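Local coordinates for protein endoglucanase (Uncultured bacterium, PDB 3X17) that hydrolyses internal beta-1,4-glucosidic bonds in cellulose, as a family 9 endoglucanase with an N-terminal Ig-like domain and an (alpha/alpha)6-barrel catalytic domain, at residues S73-R76 / L77-D81; R340-A343 / A344-W348. One frame throughout, in Å; residues are numbered along the deposited sequence.

From the N terminus, the chain first passes through the Ig-like domain. There interaction 1 closes the short loop that joins strand 63-74 to strand 82-87, two antiparallel neighbours of the same sheet. Residues of this loop also bond to G421, Y422, A428 and R527 in the family 9 region, so it lies where the two domains meet. Interaction 2 comes much later, within helix 337-351 of the (alpha/alpha)6 barrel. It closes no loop but joins successive turns of one helix. The two contacts follow in series and neither nest nor cross. The centres of interaction 1 and interaction 2 are about 41 Å apart, and the two do not touch.

Interaction 1 of 2, residues S73-R76 / L77-D81; sequences SEDR and LVSGD
D75 and S79 meet through the carboxylate of D75, at the loop between strands 63-74 and 82-87. OD2 of D75 accepts twice. OG of S79 donates to the anti lone pair of OD2 of D75 over a short 2.5 Å. The backbone N of S79 comes from above the carboxylate plane, 2.8 Å from OD2 of D75. CG of D75 stands anti to its own N (chi1 -177°), which turns the carboxylate toward S79. OG of S79 is also an acceptor: N of D81 bonds to OG of S79 at 3.0 Å, forming an ST turn.

The backbone adds its own bonds. N of D75 gives a nearly straight bond to O of D81, 2.7 Å long. O of D75 takes N of G80 at 2.8 Å, from above the carbonyl plane. O of D75 also takes N of V78 in a weak bond of 3.3 Å, across the type I turn D75-V78. CB of V78 lies 3.4 Å from OD2 of D75.

The remaining carboxylate oxygens look to the catalytic domain. OD1 of D75 accepts from N of G421. D81 bonds to the hydroxyl of Y422 through OD2 and forms a salt bridge with R527 through OD1. The buried D75 is therefore supplied with donors at both oxygens, which would be expected to stabilise its ionised form and tie the loop's shape to the domain interface.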
loop_
_atom_site.group_PDB
_atom_site.type_symbol
_atom_site.label_atom_id
_atom_site.label_comp_id
_atom_site.label_asym_id
_atom_site.label_seq_id
_atom_site.Cartn_x
_atom_site.Cartn_y
_atom_site.Cartn_z
ATOM N N SER A 73 -17.228 -17.916 -18.030
ATOM C CA SER A 73 -17.043 -18.353 -16.643
ATOM C C SER A 73 -17.890 -17.476 -15.727
ATOM O O SER A 73 -17.942 -16.246 -15.891
ATOM C CB SER A 73 -15.579 -18.194 -16.229
ATOM O OG SER A 73 -14.870 -19.397 -16.432
ATOM N N GLU A 74 -18.505 -18.103 -14.732
ATOM C CA GLU A 74 -19.279 -17.374 -13.739
ATOM C C GLU A 74 -18.457 -17.134 -12.469
ATOM O O GLU A 74 -18.071 -18.074 -11.773
ATOM C CB GLU A 74 -20.573 -18.114 -13.409
ATOM C CG GLU A 74 -21.734 -17.174 -13.096
ATOM C CD GLU A 74 -22.929 -17.892 -12.478
ATOM O OE1 GLU A 74 -23.459 -18.825 -13.127
ATOM O OE2 GLU A 74 -23.331 -17.521 -11.348
ATOM N N ASP A 75 -18.184 -15.885 -12.162
ATOM C CA ASP A 75 -17.364 -15.528 -11.023
ATOM C C ASP A 75 -18.122 -15.705 -9.729
ATOM O O ASP A 75 -18.391 -14.760 -9.031
ATOM C CB ASP A 75 -16.906 -14.101 -11.161
ATOM C CG ASP A 75 -15.992 -13.681 -10.061
ATOM O OD1 ASP A 75 -15.301 -14.527 -9.532
ATOM O OD2 ASP A 75 -15.985 -12.507 -9.726
ATOM N N ARG A 76 -18.421 -16.947 -9.410
ATOM C CA ARG A 76 -19.490 -17.313 -8.483
ATOM C C ARG A 76 -19.134 -16.970 -7.029
ATOM O O ARG A 76 -20.018 -16.753 -6.187
ATOM C CB ARG A 76 -19.771 -18.806 -8.602
ATOM C CG ARG A 76 -21.201 -19.225 -8.352
ATOM C CD ARG A 76 -21.329 -20.745 -8.540
ATOM N NE ARG A 76 -20.275 -21.471 -7.830
ATOM C CZ ARG A 76 -19.199 -22.004 -8.409
ATOM N NH1 ARG A 76 -19.034 -21.921 -9.725
ATOM N NH2 ARG A 76 -18.285 -22.625 -7.668
ATOM N N LEU A 77 -17.838 -16.910 -6.745
ATOM C CA LEU A 77 -17.378 -16.753 -5.373
ATOM C C LEU A 77 -17.052 -15.310 -5.012
ATOM O O LEU A 77 -16.656 -15.021 -3.882
ATOM C CB LEU A 77 -16.169 -17.644 -5.130
ATOM C CG LEU A 77 -16.539 -19.135 -5.079
ATOM C CD1 LEU A 77 -15.364 -19.930 -4.544
ATOM C CD2 LEU A 77 -17.796 -19.356 -4.191
ATOM N N VAL A 78 -17.187 -14.419 -5.971
ATOM C CA VAL A 78 -16.784 -13.044 -5.774
ATOM C C VAL A 78 -17.738 -12.015 -6.312
ATOM O O VAL A 78 -18.442 -11.433 -5.571
ATOM C CB VAL A 78 -15.382 -12.753 -6.375
ATOM C CG1 VAL A 78 -14.852 -11.454 -5.888
ATOM C CG2 VAL A 78 -14.433 -13.820 -6.063
ATOM N N SER A 79 -17.740 -11.789 -7.608
ATOM C CA SER A 79 -18.596 -10.744 -8.180
ATOM C C SER A 79 -19.985 -11.272 -8.528
ATOM O O SER A 79 -20.935 -10.510 -8.581
ATOM C CB SER A 79 -17.973 -10.104 -9.422
ATOM O OG SER A 79 -17.876 -11.031 -10.498
ATOM N N GLY A 80 -20.084 -12.544 -8.895
ATOM C CA GLY A 80 -21.309 -13.051 -9.517
ATOM C C GLY A 80 -21.371 -12.880 -11.033
ATOM O O GLY A 80 -22.303 -13.360 -11.664
ATOM N N ASP A 81 -20.405 -12.180 -11.630
ATOM C CA ASP A 81 -20.498 -11.869 -13.062
ATOM C C ASP A 81 -20.276 -13.078 -13.969
ATOM O O ASP A 81 -19.642 -14.069 -13.585
ATOM C CB ASP A 81 -19.546 -10.743 -13.482
ATOM C CG ASP A 81 -19.840 -9.428 -12.782
ATOM O OD1 ASP A 81 -20.876 -9.338 -12.081
ATOM O OD2 ASP A 81 -19.024 -8.486 -12.949
#

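Interaction 2 of 2, residues R340-A343 / A344-W348; sequences RFWA and AVELW
Helix 337-351 of the (alpha/alpha)6 barrel holds this contact, in which W342 meets E346 and F341 meets V345, each pair one turn apart. Plain helical bonds link the backbone. N of A344 binds O of R340 at 2.8 Å and N of V345 binds O of F341 at 2.9 Å; E346 and L347 continue the series to W342 and A343.

The indole NE1 of W342 approaches OE2 of E346 at 3.0 Å. The bond is weak, bent to 130° at the hydrogen. OE2 sits at the edge of the indole, near its plane, while the carboxylate plane stands almost perpendicular to the ring, at 86°. The glutamate chain is folded to get there: chi2 of -59° bends it back, and CG of E346 also lies 3.5 Å from NE1 of W342. The stronger partner of E346 is R287, which forms a salt bridge with OE1. OE2 also has the like-charged OD2 of D386 close by, so the arginine and the indole N-H probably offset some repulsion. A leucine in place of E346 would probably leave R287 without its carboxylate mate and NE1 of W342 without this acceptor.

On another side, the methyl CG2 of V345 lies over one face of the F341 ring, a CH-pi contact 4.1 Å from the centroid and offset toward the rim.

The helix starts at the calcium site that includes D338 and D339, and the W342 side chain is about 8 Å from a bound calcium ion. W342 and E346 pack on helix 272-288, A343, A344 and L347 on W308 of helix 294-312, and F341 on M363 of helix 354-366.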
loop_
_atom_site.group_PDB
_atom_site.type_symbol
_atom_site.label_atom_id
_atom_site.label_comp_id
_atom_site.label_asym_id
_atom_site.label_seq_id
_atom_site.Cartn_x
_atom_site.Cartn_y
_atom_site.Cartn_z
ATOM N N ARG A 340 7.395 -7.226 17.759
ATOM C CA ARG A 340 8.707 -7.519 18.378
ATOM C C ARG A 340 9.539 -8.507 17.565
ATOM O O ARG A 340 10.750 -8.325 17.400
ATOM C CB ARG A 340 8.581 -8.035 19.816
ATOM C CG ARG A 340 7.942 -7.071 20.787
ATOM C CD ARG A 340 7.775 -7.734 22.172
ATOM N NE ARG A 340 7.036 -6.893 23.106
ATOM C CZ ARG A 340 7.524 -6.403 24.245
ATOM N NH1 ARG A 340 8.766 -6.658 24.615
ATOM N NH2 ARG A 340 6.754 -5.649 25.016
ATOM N N PHE A 341 8.907 -9.572 17.079
ATOM C CA PHE A 341 9.595 -10.504 16.170
ATOM C C PHE A 341 10.276 -9.717 15.039
ATOM O O PHE A 341 11.495 -9.846 14.799
ATOM C CB PHE A 341 8.578 -11.503 15.598
ATOM C CG PHE A 341 9.106 -12.349 14.457
ATOM C CD1 PHE A 341 9.859 -13.486 14.712
ATOM C CD2 PHE A 341 8.850 -11.998 13.132
ATOM C CE1 PHE A 341 10.309 -14.296 13.678
ATOM C CE2 PHE A 341 9.279 -12.814 12.091
ATOM C CZ PHE A 341 10.062 -13.938 12.371
ATOM N N TRP A 342 9.494 -8.862 14.373
ATOM C CA TRP A 342 9.999 -8.125 13.207
ATOM C C TRP A 342 11.171 -7.230 13.589
ATOM O O TRP A 342 12.192 -7.199 12.918
ATOM C CB TRP A 342 8.873 -7.318 12.572
ATOM C CG TRP A 342 9.315 -6.399 11.476
ATOM C CD1 TRP A 342 10.218 -6.668 10.492
ATOM C CD2 TRP A 342 8.722 -5.142 11.145
ATOM N NE1 TRP A 342 10.289 -5.614 9.610
ATOM C CE2 TRP A 342 9.376 -4.662 9.988
ATOM C CE3 TRP A 342 7.758 -4.332 11.766
ATOM C CZ2 TRP A 342 9.139 -3.378 9.469
ATOM C CZ3 TRP A 342 7.541 -3.046 11.267
ATOM C CH2 TRP A 342 8.210 -2.595 10.109
ATOM N N ALA A 343 11.035 -6.532 14.708
ATOM C CA ALA A 343 12.122 -5.694 15.199
ATOM C C ALA A 343 13.365 -6.524 15.519
ATOM O O ALA A 343 14.476 -6.158 15.125
ATOM C CB ALA A 343 11.657 -4.867 16.428
ATOM N N ALA A 344 13.181 -7.637 16.231
ATOM C CA ALA A 344 14.295 -8.578 16.469
ATOM C C ALA A 344 15.039 -9.014 15.206
ATOM O O ALA A 344 16.265 -8.940 15.148
ATOM C CB ALA A 344 13.843 -9.801 17.296
ATOM N N VAL A 345 14.304 -9.445 14.191
ATOM C CA VAL A 345 14.918 -9.831 12.911
ATOM C C VAL A 345 15.760 -8.699 12.342
ATOM O O VAL A 345 16.938 -8.891 12.058
ATOM C CB VAL A 345 13.841 -10.267 11.872
ATOM C CG1 VAL A 345 14.458 -10.418 10.478
ATOM C CG2 VAL A 345 13.200 -11.590 12.316
ATOM N N GLU A 346 15.159 -7.517 12.173
ATOM C CA GLU A 346 15.858 -6.391 11.513
ATOM C C GLU A 346 17.109 -5.939 12.291
ATOM O O GLU A 346 18.156 -5.648 11.709
ATOM C CB GLU A 346 14.911 -5.212 11.291
ATOM C CG GLU A 346 13.640 -5.586 10.536
ATOM C CD GLU A 346 13.905 -6.174 9.140
ATOM O OE1 GLU A 346 15.071 -6.182 8.676
ATOM O OE2 GLU A 346 12.927 -6.549 8.466
ATOM N N LEU A 347 17.009 -5.918 13.611
ATOM C CA LEU A 347 18.160 -5.588 14.430
ATOM C C LEU A 347 19.244 -6.668 14.326
ATOM O O LEU A 347 20.431 -6.348 14.267
ATOM C CB LEU A 347 17.743 -5.361 15.895
ATOM C CG LEU A 347 17.245 -3.919 16.141
ATOM C CD1 LEU A 347 16.366 -3.819 17.391
ATOM C CD2 LEU A 347 18.447 -2.990 16.236
ATOM N N TRP A 348 18.828 -7.933 14.402
ATOM C CA TRP A 348 19.735 -9.062 14.170
ATOM C C TRP A 348 20.462 -8.951 12.828
ATOM O O TRP A 348 21.672 -9.193 12.748
ATOM C CB TRP A 348 18.993 -10.401 14.240
ATOM C CG TRP A 348 19.919 -11.562 13.976
ATOM C CD1 TRP A 348 21.080 -11.861 14.658
ATOM C CD2 TRP A 348 19.850 -12.488 12.889
ATOM N NE1 TRP A 348 21.706 -12.936 14.084
ATOM C CE2 TRP A 348 20.986 -13.335 12.988
ATOM C CE3 TRP A 348 18.915 -12.728 11.882
ATOM C CZ2 TRP A 348 21.203 -14.393 12.117
ATOM C CZ3 TRP A 348 19.144 -13.772 11.001
ATOM C CH2 TRP A 348 20.277 -14.590 11.123
#